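Local coordinates for protein lipopolysaccharide core heptose(I) kinase RfaP (Pseudomonas aeruginosa, PDB 6DFL) that phosphorylates the first heptose of the lipopolysaccharide inner core with ATP during outer-membrane biogenesis and also acts as a protein tyrosine kinase, autophosphorylating its own tyrosines, at residues Gln77-Ile82 with Met93-Tyr98; Phe49-Arg54 with Ile112-Leu117; Arg141-Ala146 with Phe182-Ile187. One frame throughout, in Å; residues are numbered along the deposited sequence.

Contact 1: residues Gln77-Ile82 with Met93-Tyr98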
ATOM      1  N   GLN A  77     -12.533   4.573 -16.179  1.00 71.38           N
ATOM      2  CA  GLN A  77     -11.772   3.701 -15.290  1.00 72.62           C
ATOM      3  C   GLN A  77     -11.584   4.338 -13.919  1.00 71.66           C
ATOM      4  O   GLN A  77     -11.963   3.757 -12.893  1.00 73.84           O
ATOM      5  CB  GLN A  77     -10.418   3.363 -15.905  1.00 71.95           C
ATOM      6  CG  GLN A  77     -10.444   2.187 -16.830  1.00 74.30           C
ATOM      7  CD  GLN A  77     -11.102   2.511 -18.142  1.00 88.49           C
ATOM      8  OE1 GLN A  77     -10.946   3.614 -18.690  1.00 91.83           O
ATOM      9  NE2 GLN A  77     -11.844   1.551 -18.667  1.00 93.93           N
ATOM     10  N   GLU A  78     -10.975   5.519 -13.886  1.00 69.50           N
ATOM     11  CA  GLU A  78     -10.826   6.258 -12.640  1.00 71.02           C
ATOM     12  C   GLU A  78     -12.164   6.447 -11.932  1.00 68.33           C
ATOM     13  O   GLU A  78     -12.257   6.280 -10.712  1.00 69.61           O
ATOM     14  CB  GLU A  78     -10.173   7.606 -12.926  1.00 62.56           C
ATOM     15  CG  GLU A  78      -9.521   8.258 -11.733  1.00 68.80           C
ATOM     16  CD  GLU A  78      -8.777   9.531 -12.121  1.00 78.45           C
ATOM     17  OE1 GLU A  78      -8.612   9.769 -13.342  1.00 71.37           O
ATOM     18  OE2 GLU A  78      -8.369  10.287 -11.210  1.00 80.45           O
ATOM     19  N   TRP A  79     -13.215   6.802 -12.678  1.00 65.53           N
ATOM     20  CA  TRP A  79     -14.458   7.205 -12.021  1.00 64.90           C
ATOM     21  C   TRP A  79     -15.101   6.044 -11.275  1.00 69.35           C
ATOM     22  O   TRP A  79     -15.609   6.230 -10.165  1.00 67.05           O
ATOM     23  CB  TRP A  79     -15.443   7.779 -13.032  1.00 66.20           C
ATOM     24  CG  TRP A  79     -16.865   7.858 -12.531  1.00 66.62           C
ATOM     25  CD1 TRP A  79     -17.873   6.991 -12.805  1.00 68.94           C
ATOM     26  CD2 TRP A  79     -17.432   8.878 -11.677  1.00 65.59           C
ATOM     27  NE1 TRP A  79     -19.043   7.405 -12.181  1.00 67.13           N
ATOM     28  CE2 TRP A  79     -18.795   8.561 -11.490  1.00 65.00           C
ATOM     29  CE3 TRP A  79     -16.919  10.025 -11.056  1.00 64.91           C
ATOM     30  CZ2 TRP A  79     -19.646   9.337 -10.712  1.00 67.59           C
ATOM     31  CZ3 TRP A  79     -17.773  10.798 -10.282  1.00 63.96           C
ATOM     32  CH2 TRP A  79     -19.120  10.443 -10.114  1.00 70.28           C
ATOM     33  N   GLN A  80     -15.080   4.842 -11.865  1.00 64.93           N
ATOM     34  CA  GLN A  80     -15.704   3.684 -11.243  1.00 63.95           C
ATOM     35  C   GLN A  80     -14.832   3.134 -10.119  1.00 70.46           C
ATOM     36  O   GLN A  80     -15.355   2.609  -9.123  1.00 72.14           O
ATOM     37  CB  GLN A  80     -15.984   2.610 -12.300  1.00 60.01           C
ATOM     38  CG  GLN A  80     -17.228   2.836 -13.148  1.00 62.48           C
ATOM     39  CD  GLN A  80     -17.315   1.870 -14.319  1.00 67.97           C
ATOM     40  OE1 GLN A  80     -16.467   0.983 -14.473  1.00 65.65           O
ATOM     41  NE2 GLN A  80     -18.340   2.040 -15.160  1.00 68.62           N
ATOM     42  N   ALA A  81     -13.502   3.235 -10.245  1.00 67.12           N
ATOM     43  CA  ALA A  81     -12.647   2.852  -9.123  1.00 68.53           C
ATOM     44  C   ALA A  81     -12.891   3.767  -7.937  1.00 70.47           C
ATOM     45  O   ALA A  81     -13.088   3.307  -6.809  1.00 66.41           O
ATOM     46  CB  ALA A  81     -11.178   2.886  -9.517  1.00 64.49           C
ATOM     47  N   ILE A  82     -12.877   5.077  -8.180  1.00 70.71           N
ATOM     48  CA  ILE A  82     -13.130   6.026  -7.104  1.00 69.79           C
ATOM     49  C   ILE A  82     -14.477   5.757  -6.468  1.00 69.66           C
ATOM     50  O   ILE A  82     -14.623   5.799  -5.242  1.00 73.29           O
ATOM     51  CB  ILE A  82     -13.036   7.463  -7.633  1.00 73.18           C
ATOM     52  CG1 ILE A  82     -11.595   7.780  -8.030  1.00 68.56           C
ATOM     53  CG2 ILE A  82     -13.591   8.447  -6.604  1.00 71.12           C
ATOM     54  CD1 ILE A  82     -11.442   9.191  -8.468  1.00 71.60           C
HETATM   55  N   MSE A  93      -9.166   9.726  -3.768  1.00 74.95           N
HETATM   56  CA  MSE A  93      -9.543  11.016  -4.295  1.00 75.52           C
HETATM   57  C   MSE A  93     -11.037  11.170  -4.238  1.00 77.19           C
HETATM   58  O   MSE A  93     -11.775  10.191  -4.204  1.00 78.21           O
HETATM   59  CB  MSE A  93      -9.068  11.193  -5.738  1.00 80.64           C
HETATM   60  CG  MSE A  93      -7.570  11.295  -5.908  1.00 79.11           C
HETATM   61 SE   MSE A  93      -7.088  10.415  -7.559  1.00 99.63          SE
HETATM   62  CE  MSE A  93      -5.989  11.870  -8.366  1.00 96.01           C
ATOM     63  N   THR A  94     -11.494  12.409  -4.235  1.00 81.93           N
ATOM     64  CA  THR A  94     -12.907  12.707  -4.371  1.00 78.45           C
ATOM     65  C   THR A  94     -13.105  13.311  -5.749  1.00 79.56           C
ATOM     66  O   THR A  94     -12.302  14.141  -6.180  1.00 80.45           O
ATOM     67  CB  THR A  94     -13.368  13.652  -3.264  1.00 78.46           C
ATOM     68  OG1 THR A  94     -13.235  12.982  -2.007  1.00 79.16           O
ATOM     69  CG2 THR A  94     -14.816  14.068  -3.469  1.00 74.98           C
ATOM     70  N   ALA A  95     -14.134  12.852  -6.454  1.00 79.07           N
ATOM     71  CA  ALA A  95     -14.401  13.255  -7.828  1.00 74.33           C
ATOM     72  C   ALA A  95     -15.548  14.252  -7.836  1.00 77.47           C
ATOM     73  O   ALA A  95     -16.659  13.924  -7.415  1.00 79.27           O
ATOM     74  CB  ALA A  95     -14.752  12.046  -8.686  1.00 73.53           C
ATOM     75  N   VAL A  96     -15.280  15.464  -8.316  1.00 78.92           N
ATOM     76  CA  VAL A  96     -16.298  16.511  -8.341  1.00 80.54           C
ATOM     77  C   VAL A  96     -16.922  16.705  -9.715  1.00 80.69           C
ATOM     78  O   VAL A  96     -17.942  17.406  -9.822  1.00 85.21           O
ATOM     79  CB  VAL A  96     -15.729  17.853  -7.838  1.00 85.91           C
ATOM     80  CG1 VAL A  96     -15.477  17.786  -6.344  1.00 82.67           C
ATOM     81  CG2 VAL A  96     -14.435  18.207  -8.588  1.00 81.97           C
ATOM     82  N   ALA A  97     -16.372  16.097 -10.761  1.00 74.12           N
ATOM     83  CA  ALA A  97     -16.971  16.226 -12.081  1.00 73.75           C
ATOM     84  C   ALA A  97     -16.502  15.076 -12.963  1.00 71.58           C
ATOM     85  O   ALA A  97     -15.333  14.682 -12.904  1.00 73.34           O
ATOM     86  CB  ALA A  97     -16.613  17.578 -12.725  1.00 82.98           C
ATOM     87  N   TYR A  98     -17.415  14.574 -13.794  1.00 68.02           N
ATOM     88  CA  TYR A  98     -17.162  13.421 -14.642  1.00 69.54           C
ATOM     89  C   TYR A  98     -18.090  13.516 -15.838  1.00 70.91           C
ATOM     90  O   TYR A  98     -19.224  13.977 -15.704  1.00 72.83           O
ATOM     91  CB  TYR A  98     -17.389  12.113 -13.866  1.00 72.92           C
ATOM     92  CG  TYR A  98     -17.551  10.884 -14.734  1.00 71.89           C
ATOM     93  CD1 TYR A  98     -16.470  10.341 -15.393  1.00 67.66           C
ATOM     94  CD2 TYR A  98     -18.783  10.260 -14.878  1.00 72.27           C
ATOM     95  CE1 TYR A  98     -16.591   9.233 -16.167  1.00 68.65           C
ATOM     96  CE2 TYR A  98     -18.918   9.126 -15.669  1.00 73.37           C
ATOM     97  CZ  TYR A  98     -17.801   8.626 -16.315  1.00 72.46           C
ATOM     98  OH  TYR A  98     -17.907   7.500 -17.099  1.00 70.12           O
TER
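Trp-79 and Tyr-98 each swing CG to the far side of the CA-CB bond from the backbone N (chi1 164° and 163°), which sends both rings into the space between helix and strand and lays them flat on one another. The stack is face to face: the five-membered ring of Trp-79 and the Tyr-98 ring have centroids 3.9 Å apart and planes only 3° from parallel. The overlap reaches back to the CB atoms, each sitting over the partner's face as a CH-pi contact; Tyr-98 CB lies 4.0 Å from the centroid of the Trp-79 six-membered ring. Ala-95 CB meets the rim of the indole near its plane, 3.6 Å from CZ3, so face and edge are both engaged from the strand side.

One helical turn on, Ile-82 closes the other end. Its CG2 packs against Met-93 O at 3.5 Å, an oxygen hydrogen-bonded to His-86 NE2, while its CD1 reaches Met-93 CB at 4.1 Å. Met-93 is a selenomethionine, and its SE passes Glu-78 OE2, whose salt-bridge partner is Lys-51.

Helix 76-87, whose position and Lys-51 to Glu-78 pairing are consistent with the alpha-C helix of protein kinases, packs on the five-stranded sheet over strand 95-101, nearer antiparallel than perpendicular to it. There Val-96 and Ala-97 both face Val-113 in a classic beta bulge, and Val-4 of strand 2-5 also touches Trp-79.

Contact 2: residues Phe49-Arg54 with Ile112-Leu117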
ATOM      1  N   PHE A  49      -7.496  18.422 -10.035  1.00 85.23           N
ATOM      2  CA  PHE A  49      -6.825  17.888 -11.208  1.00 79.14           C
ATOM      3  C   PHE A  49      -7.869  17.560 -12.259  1.00 80.02           C
ATOM      4  O   PHE A  49      -8.923  17.003 -11.940  1.00 81.25           O
ATOM      5  CB  PHE A  49      -5.984  16.666 -10.852  1.00 81.90           C
ATOM      6  CG  PHE A  49      -4.823  16.985  -9.945  1.00 87.21           C
ATOM      7  CD1 PHE A  49      -3.681  17.606 -10.455  1.00 83.68           C
ATOM      8  CD2 PHE A  49      -4.871  16.675  -8.584  1.00 86.59           C
ATOM      9  CE1 PHE A  49      -2.610  17.911  -9.637  1.00 79.09           C
ATOM     10  CE2 PHE A  49      -3.796  16.975  -7.750  1.00 86.73           C
ATOM     11  CZ  PHE A  49      -2.659  17.597  -8.288  1.00 90.41           C
ATOM     12  N   VAL A  50      -7.603  17.971 -13.494  1.00 83.59           N
ATOM     13  CA  VAL A  50      -8.529  17.824 -14.609  1.00 80.64           C
ATOM     14  C   VAL A  50      -7.919  16.828 -15.575  1.00 82.49           C
ATOM     15  O   VAL A  50      -6.804  17.044 -16.065  1.00 85.53           O
ATOM     16  CB  VAL A  50      -8.793  19.165 -15.309  1.00 80.51           C
ATOM     17  CG1 VAL A  50      -9.622  18.943 -16.564  1.00 77.24           C
ATOM     18  CG2 VAL A  50      -9.476  20.135 -14.362  1.00 82.97           C
ATOM     19  N   LYS A  51      -8.634  15.739 -15.841  1.00 75.84           N
ATOM     20  CA  LYS A  51      -8.176  14.723 -16.776  1.00 80.20           C
ATOM     21  C   LYS A  51      -9.196  14.637 -17.900  1.00 79.78           C
ATOM     22  O   LYS A  51     -10.368  14.339 -17.652  1.00 79.81           O
ATOM     23  CB  LYS A  51      -7.979  13.378 -16.066  1.00 81.52           C
ATOM     24  CG  LYS A  51      -6.761  13.345 -15.131  1.00 83.70           C
ATOM     25  CD  LYS A  51      -6.971  12.485 -13.892  1.00 76.15           C
ATOM     26  CE  LYS A  51      -7.324  13.353 -12.668  1.00 83.51           C
ATOM     27  NZ  LYS A  51      -7.384  12.620 -11.337  1.00 81.02           N
ATOM     28  N   ILE A  52      -8.760  14.928 -19.123  1.00 77.35           N
ATOM     29  CA  ILE A  52      -9.624  14.950 -20.298  1.00 79.58           C
ATOM     30  C   ILE A  52      -9.106  13.934 -21.302  1.00 84.21           C
ATOM     31  O   ILE A  52      -7.914  13.919 -21.615  1.00 87.15           O
ATOM     32  CB  ILE A  52      -9.667  16.342 -20.950  1.00 84.19           C
ATOM     33  CG1 ILE A  52     -10.227  17.379 -19.988  1.00 82.33           C
ATOM     34  CG2 ILE A  52     -10.470  16.301 -22.241  1.00 86.60           C
ATOM     35  CD1 ILE A  52      -9.913  18.803 -20.438  1.00 87.99           C
ATOM     36  N   HIS A  53     -10.002  13.101 -21.818  1.00 81.33           N
ATOM     37  CA  HIS A  53      -9.679  12.140 -22.862  1.00 84.09           C
ATOM     38  C   HIS A  53     -10.556  12.521 -24.042  1.00 90.26           C
ATOM     39  O   HIS A  53     -11.747  12.783 -23.863  1.00 90.36           O
ATOM     40  CB  HIS A  53      -9.936  10.697 -22.397  1.00 87.99           C
ATOM     41  CG  HIS A  53      -9.488  10.413 -20.982  1.00 88.02           C
ATOM     42  ND1 HIS A  53      -8.488   9.510 -20.680  1.00 89.77           N
ATOM     43  CD2 HIS A  53      -9.905  10.914 -19.791  1.00 79.39           C
ATOM     44  CE1 HIS A  53      -8.300   9.480 -19.372  1.00 83.04           C
ATOM     45  NE2 HIS A  53      -9.142  10.329 -18.812  1.00 80.21           N
ATOM     46  N   ARG A  54      -9.971  12.617 -25.228  1.00 91.74           N
ATOM     47  CA  ARG A  54     -10.772  13.010 -26.387  1.00 89.83           C
ATOM     48  C   ARG A  54     -10.470  12.155 -27.614  1.00 93.71           C
ATOM     49  O   ARG A  54     -10.488  10.923 -27.541  1.00 86.78           O
ATOM     50  CB  ARG A  54     -10.561  14.487 -26.707  1.00 98.15           C
ATOM     51  CG  ARG A  54     -11.537  15.015 -27.751  1.00106.56           C
ATOM     52  CD  ARG A  54     -11.150  16.423 -28.269  1.00115.52           C
ATOM     53  NE  ARG A  54      -9.787  16.495 -28.804  1.00120.11           N
ATOM     54  CZ  ARG A  54      -9.458  16.333 -30.087  1.00119.56           C
ATOM     55  NH1 ARG A  54     -10.395  16.078 -30.996  1.00117.08           N
ATOM     56  NH2 ARG A  54      -8.187  16.428 -30.462  1.00119.51           N
ATOM     57  N   ILE A 112     -12.725  13.887 -16.194  1.00 68.56           N
ATOM     58  CA  ILE A 112     -12.974  13.720 -14.774  1.00 73.76           C
ATOM     59  C   ILE A 112     -12.087  14.694 -14.018  1.00 73.30           C
ATOM     60  O   ILE A 112     -10.889  14.795 -14.286  1.00 71.55           O
ATOM     61  CB  ILE A 112     -12.744  12.259 -14.317  1.00 71.77           C
ATOM     62  CG1 ILE A 112     -12.973  12.103 -12.823  1.00 68.90           C
ATOM     63  CG2 ILE A 112     -11.349  11.768 -14.686  1.00 71.16           C
ATOM     64  CD1 ILE A 112     -12.803  10.663 -12.370  1.00 67.31           C
ATOM     65  N   VAL A 113     -12.675  15.384 -13.050  1.00 77.12           N
ATOM     66  CA  VAL A 113     -11.973  16.329 -12.193  1.00 76.59           C
ATOM     67  C   VAL A 113     -12.003  15.805 -10.757  1.00 74.25           C
ATOM     68  O   VAL A 113     -13.085  15.626 -10.190  1.00 72.71           O
ATOM     69  CB  VAL A 113     -12.615  17.716 -12.262  1.00 75.38           C
ATOM     70  CG1 VAL A 113     -11.830  18.673 -11.409  1.00 83.09           C
ATOM     71  CG2 VAL A 113     -12.715  18.163 -13.706  1.00 74.58           C
ATOM     72  N   THR A 114     -10.822  15.606 -10.164  1.00 74.31           N
ATOM     73  CA  THR A 114     -10.651  15.160  -8.790  1.00 79.76           C
ATOM     74  C   THR A 114     -10.091  16.285  -7.933  1.00 82.92           C
ATOM     75  O   THR A 114      -9.245  17.061  -8.383  1.00 85.31           O
ATOM     76  CB  THR A 114      -9.692  13.960  -8.706  1.00 80.71           C
ATOM     77  OG1 THR A 114      -8.383  14.345  -9.162  1.00 83.26           O
ATOM     78  CG2 THR A 114     -10.201  12.798  -9.546  1.00 77.75           C
ATOM     79  N   GLU A 115     -10.546  16.346  -6.684  1.00 79.98           N
ATOM     80  CA  GLU A 115      -9.978  17.267  -5.712  1.00 83.52           C
ATOM     81  C   GLU A 115      -8.517  16.940  -5.433  1.00 85.13           C
ATOM     82  O   GLU A 115      -8.085  15.785  -5.507  1.00 84.94           O
ATOM     83  CB  GLU A 115     -10.749  17.219  -4.398  1.00 80.65           C
ATOM     84  CG  GLU A 115     -12.100  17.901  -4.425  1.00 83.54           C
ATOM     85  CD  GLU A 115     -12.853  17.739  -3.100  1.00 94.47           C
ATOM     86  OE1 GLU A 115     -12.428  16.918  -2.248  1.00 90.96           O
ATOM     87  OE2 GLU A 115     -13.875  18.431  -2.907  1.00 99.62           O
ATOM     88  N   GLU A 116      -7.751  17.977  -5.110  1.00 85.47           N
ATOM     89  CA  GLU A 116      -6.383  17.777  -4.674  1.00 84.96           C
ATOM     90  C   GLU A 116      -6.362  17.296  -3.230  1.00 83.50           C
ATOM     91  O   GLU A 116      -7.167  17.724  -2.400  1.00 84.65           O
ATOM     92  CB  GLU A 116      -5.576  19.064  -4.800  1.00 85.18           C
ATOM     93  CG  GLU A 116      -4.092  18.848  -4.595  1.00 86.10           C
ATOM     94  CD  GLU A 116      -3.273  20.114  -4.813  1.00 91.42           C
ATOM     95  OE1 GLU A 116      -3.685  21.175  -4.300  1.00 91.64           O
ATOM     96  OE2 GLU A 116      -2.225  20.035  -5.495  1.00 87.97           O
ATOM     97  N   LEU A 117      -5.436  16.398  -2.940  1.00 81.02           N
ATOM     98  CA  LEU A 117      -5.190  15.937  -1.587  1.00 82.93           C
ATOM     99  C   LEU A 117      -3.922  16.610  -1.089  1.00 85.20           C
ATOM    100  O   LEU A 117      -2.837  16.392  -1.646  1.00 83.53           O
ATOM    101  CB  LEU A 117      -5.058  14.420  -1.553  1.00 80.96           C
ATOM    102  CG  LEU A 117      -6.330  13.733  -2.022  1.00 78.97           C
ATOM    103  CD1 LEU A 117      -5.963  12.405  -2.635  1.00 78.37           C
ATOM    104  CD2 LEU A 117      -7.300  13.570  -0.861  1.00 69.88           C
TER
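Lys-51 and Thr-114 cross at about a right angle on one face of the antiparallel five-stranded sheet of the kinase N-lobe, where strands 48-53 and 109-115 are neighbours. Bent at chi2 and chi3, the lysine chain leans along the sheet toward the Phe-49 end, and NZ donates to Thr-114 OG1 over 3.0 Å. In Thr-114, chi1 of 63° places that hydroxyl between the backbone N and the carbonyl carbon, within reach of NZ. The amine is held by two partners, this hydroxyl on the strand and, through a salt bridge, the Glu-78 carboxylate on helix 76-87, consistent with the lysine-glutamate pair of eukaryotic protein kinases.

Phe-49 and Ile-112 share this face. The edge of the Phe-49 ring is turned to Thr-114 OG1, while CE2 meets Glu-116 CG at 3.7 Å. The planes of the phenyl and the Glu-116 carboxylate stand 77° apart, and that carboxylate goes on to a salt bridge with Arg-40. Ile-112 lies under the helix, touching Glu-78 and Trp-79.

On the reverse face Val-50 and Val-113, a non-hydrogen-bonded pair, lie side by side and point the same way, with their CG2 atoms 3.8 Å apart. The flanking pairs, Phe-49 with Thr-114 and Lys-51 with Ile-112, are hydrogen-bonded in both directions; Phe-49 N to Thr-114 O is 2.8 Å. Phe-49 O accepts from Thr-114 N and, in addition, receives a CA-H...O contact from Val-113 CA at 3.1 Å.

Contact 3: residues Arg141-Ala146 with Phe182-Ile187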
ATOM      1  N   ARG A 141       6.306  -0.356  10.484  1.00 77.14           N
ATOM      2  CA  ARG A 141       5.392  -1.490  10.378  1.00 70.87           C
ATOM      3  C   ARG A 141       3.937  -1.035  10.260  1.00 66.33           C
ATOM      4  O   ARG A 141       3.155  -1.616   9.500  1.00 68.55           O
ATOM      5  CB  ARG A 141       5.604  -2.421  11.567  1.00 75.44           C
ATOM      6  CG  ARG A 141       6.989  -3.079  11.572  1.00 75.33           C
ATOM      7  CD  ARG A 141       7.102  -4.089  12.717  1.00 83.76           C
ATOM      8  NE  ARG A 141       7.624  -3.504  13.948  1.00 83.11           N
ATOM      9  CZ  ARG A 141       8.877  -3.652  14.367  1.00 81.32           C
ATOM     10  NH1 ARG A 141       9.750  -4.359  13.654  1.00 73.86           N
ATOM     11  NH2 ARG A 141       9.253  -3.093  15.506  1.00 85.40           N
ATOM     12  N   ALA A 142       3.566   0.037  10.953  1.00 63.54           N
ATOM     13  CA  ALA A 142       2.212   0.556  10.799  1.00 63.62           C
ATOM     14  C   ALA A 142       1.930   0.988   9.362  1.00 72.49           C
ATOM     15  O   ALA A 142       0.819   0.773   8.859  1.00 72.25           O
ATOM     16  CB  ALA A 142       1.990   1.718  11.759  1.00 66.78           C
ATOM     17  N   LEU A 143       2.914   1.592   8.678  1.00 70.42           N
ATOM     18  CA  LEU A 143       2.706   1.983   7.284  1.00 65.47           C
ATOM     19  C   LEU A 143       2.641   0.765   6.369  1.00 62.62           C
ATOM     20  O   LEU A 143       1.735   0.652   5.539  1.00 62.53           O
ATOM     21  CB  LEU A 143       3.813   2.935   6.841  1.00 67.83           C
ATOM     22  CG  LEU A 143       3.665   4.328   7.430  1.00 71.64           C
ATOM     23  CD1 LEU A 143       4.950   5.107   7.302  1.00 77.52           C
ATOM     24  CD2 LEU A 143       2.545   5.058   6.736  1.00 71.77           C
ATOM     25  N   VAL A 144       3.593  -0.165   6.512  1.00 60.01           N
ATOM     26  CA  VAL A 144       3.516  -1.424   5.779  1.00 60.21           C
ATOM     27  C   VAL A 144       2.128  -2.039   5.932  1.00 69.02           C
ATOM     28  O   VAL A 144       1.509  -2.469   4.951  1.00 68.91           O
ATOM     29  CB  VAL A 144       4.604  -2.399   6.266  1.00 66.47           C
ATOM     30  CG1 VAL A 144       4.330  -3.781   5.715  1.00 66.59           C
ATOM     31  CG2 VAL A 144       5.992  -1.917   5.853  1.00 66.56           C
ATOM     32  N   GLU A 145       1.613  -2.081   7.166  1.00 61.79           N
ATOM     33  CA  GLU A 145       0.337  -2.753   7.383  1.00 68.92           C
ATOM     34  C   GLU A 145      -0.810  -1.926   6.840  1.00 66.35           C
ATOM     35  O   GLU A 145      -1.766  -2.480   6.286  1.00 67.32           O
ATOM     36  CB  GLU A 145       0.125  -3.052   8.868  1.00 70.42           C
ATOM     37  CG  GLU A 145       1.174  -3.982   9.420  1.00 77.16           C
ATOM     38  CD  GLU A 145       0.859  -4.421  10.840  1.00 89.49           C
ATOM     39  OE1 GLU A 145      -0.299  -4.207  11.267  1.00 92.03           O
ATOM     40  OE2 GLU A 145       1.763  -4.969  11.516  1.00 86.07           O
ATOM     41  N   ALA A 146      -0.741  -0.605   6.997  1.00 61.61           N
ATOM     42  CA  ALA A 146      -1.810   0.234   6.475  1.00 65.66           C
ATOM     43  C   ALA A 146      -1.948   0.085   4.960  1.00 66.81           C
ATOM     44  O   ALA A 146      -3.050   0.239   4.418  1.00 69.11           O
ATOM     45  CB  ALA A 146      -1.560   1.691   6.850  1.00 65.00           C
ATOM     46  N   PHE A 182      -2.062   8.240  11.744  1.00 94.57           N
ATOM     47  CA  PHE A 182      -1.723   8.649  10.383  1.00 85.49           C
ATOM     48  C   PHE A 182      -2.785   8.098   9.443  1.00 84.26           C
ATOM     49  O   PHE A 182      -3.360   7.037   9.701  1.00 86.11           O
ATOM     50  CB  PHE A 182      -0.339   8.148   9.958  1.00 84.16           C
ATOM     51  CG  PHE A 182      -0.239   6.653   9.841  1.00 81.97           C
ATOM     52  CD1 PHE A 182       0.152   5.884  10.928  1.00 84.74           C
ATOM     53  CD2 PHE A 182      -0.519   6.015   8.644  1.00 79.91           C
ATOM     54  CE1 PHE A 182       0.257   4.498  10.832  1.00 79.60           C
ATOM     55  CE2 PHE A 182      -0.421   4.620   8.537  1.00 80.85           C
ATOM     56  CZ  PHE A 182      -0.031   3.863   9.639  1.00 77.64           C
ATOM     57  N   ARG A 183      -3.037   8.812   8.345  1.00 85.26           N
ATOM     58  CA  ARG A 183      -3.980   8.321   7.351  1.00 81.16           C
ATOM     59  C   ARG A 183      -3.372   8.361   5.955  1.00 82.56           C
ATOM     60  O   ARG A 183      -2.633   9.289   5.602  1.00 82.50           O
ATOM     61  CB  ARG A 183      -5.291   9.109   7.374  1.00 77.13           C
ATOM     62  CG  ARG A 183      -5.152  10.578   7.140  1.00 83.68           C
ATOM     63  CD  ARG A 183      -6.485  11.263   7.340  1.00 84.09           C
ATOM     64  NE  ARG A 183      -6.396  12.681   7.023  1.00 88.95           N
ATOM     65  CZ  ARG A 183      -6.914  13.240   5.937  1.00 91.77           C
ATOM     66  NH1 ARG A 183      -7.575  12.501   5.050  1.00 90.85           N
ATOM     67  NH2 ARG A 183      -6.772  14.544   5.737  1.00 94.56           N
ATOM     68  N   LEU A 184      -3.683   7.332   5.176  1.00 76.21           N
ATOM     69  CA  LEU A 184      -3.252   7.190   3.804  1.00 73.48           C
ATOM     70  C   LEU A 184      -4.421   7.466   2.867  1.00 77.50           C
ATOM     71  O   LEU A 184      -5.585   7.405   3.264  1.00 73.28           O
ATOM     72  CB  LEU A 184      -2.682   5.793   3.554  1.00 67.97           C
ATOM     73  CG  LEU A 184      -1.429   5.461   4.365  1.00 72.22           C
ATOM     74  CD1 LEU A 184      -0.864   4.118   3.975  1.00 63.96           C
ATOM     75  CD2 LEU A 184      -0.365   6.548   4.218  1.00 73.95           C
ATOM     76  N   SER A 185      -4.090   7.844   1.627  1.00 72.19           N
ATOM     77  CA  SER A 185      -5.032   7.831   0.519  1.00 68.05           C
ATOM     78  C   SER A 185      -4.342   7.204  -0.680  1.00 69.96           C
ATOM     79  O   SER A 185      -3.165   7.484  -0.944  1.00 69.22           O
ATOM     80  CB  SER A 185      -5.516   9.229   0.160  1.00 70.24           C
ATOM     81  OG  SER A 185      -6.109   9.855   1.270  1.00 75.85           O
ATOM     82  N   VAL A 186      -5.055   6.349  -1.384  1.00 67.02           N
ATOM     83  CA  VAL A 186      -4.556   5.825  -2.647  1.00 66.28           C
ATOM     84  C   VAL A 186      -4.983   6.775  -3.761  1.00 67.04           C
ATOM     85  O   VAL A 186      -6.113   7.279  -3.769  1.00 69.15           O
ATOM     86  CB  VAL A 186      -5.070   4.397  -2.898  1.00 68.12           C
ATOM     87  CG1 VAL A 186      -6.610   4.348  -2.833  1.00 62.76           C
ATOM     88  CG2 VAL A 186      -4.545   3.864  -4.250  1.00 60.10           C
ATOM     89  N   ILE A 187      -4.073   7.042  -4.693  1.00 65.20           N
ATOM     90  CA  ILE A 187      -4.409   7.933  -5.795  1.00 69.47           C
ATOM     91  C   ILE A 187      -4.066   7.240  -7.095  1.00 69.69           C
ATOM     92  O   ILE A 187      -3.769   6.040  -7.104  1.00 66.83           O
ATOM     93  CB  ILE A 187      -3.672   9.276  -5.687  1.00 62.18           C
ATOM     94  CG1 ILE A 187      -2.163   9.033  -5.794  1.00 64.13           C
ATOM     95  CG2 ILE A 187      -4.034   9.982  -4.390  1.00 68.10           C
ATOM     96  CD1 ILE A 187      -1.346  10.256  -6.157  1.00 67.88           C
TER
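Phe-182 lays one face of its ring against Leu-143, whose CG stands 4.2 Å above the ring plane, displaced toward the rim, and whose CD2 presses on ring atom CE2 at 3.5 Å. The leucine crosses the ring at a slant. Two alanines of the helix meet the ring near its edge: Ala-142 CB lies 3.4 Å from CE1, and Ala-146 CB, one turn later, 3.6 Å from CE2. Between them Ala-142 O lies close to the ring plane, 3.3 Å from CZ, where the partly positive C-H edge suits a carbonyl oxygen; this oxygen also accepts the helical bond from Ala-146 N. The ring gets there because Phe-182 holds CG between its backbone N and carbonyl carbon (chi1 66°).

Helix 137-156 belongs to the C-lobe of the kinase fold, and here it packs on the small sheet in which strand 184-186 pairs with 169-172, the strand that follows Asp-163, probably the catalytic residue, in the chain. Leu-184 carries the packing onward, its CD1 3.8 Å from Ala-146 CB and its CD2 4.1 Å from Leu-143 CD2. Leu-171 of strand 169-172 touches both Phe-182 and Leu-184, and the Leu-143 side chain comes within about 4 Å of the bound S-palmitoyl phosphopantetheine.

How the contacts relate
Contacts 1 and 2 are close companions in the N-lobe, their centres about 8 Å apart. Strands 95-101 and 109-115 adjoin in the five-stranded sheet, where Val-113 N probably hydrogen-bonds Ala-97 O, and along the chain 77-82 and 93-98 both fall between 49-54 and 112-117. The salt bridge between Glu-78 and Lys-51 is a second join. Contact 3 follows in sequence, in the C-lobe, about 21 Å from contact 1 and 24 Å from contact 2 (centre to centre), on the opposite side of the chain's centre. Its far end still touches both: Ile-187 packs on Met-93 and on Leu-117, a bridge between the lobes whose cleft holds the active site in protein kinases.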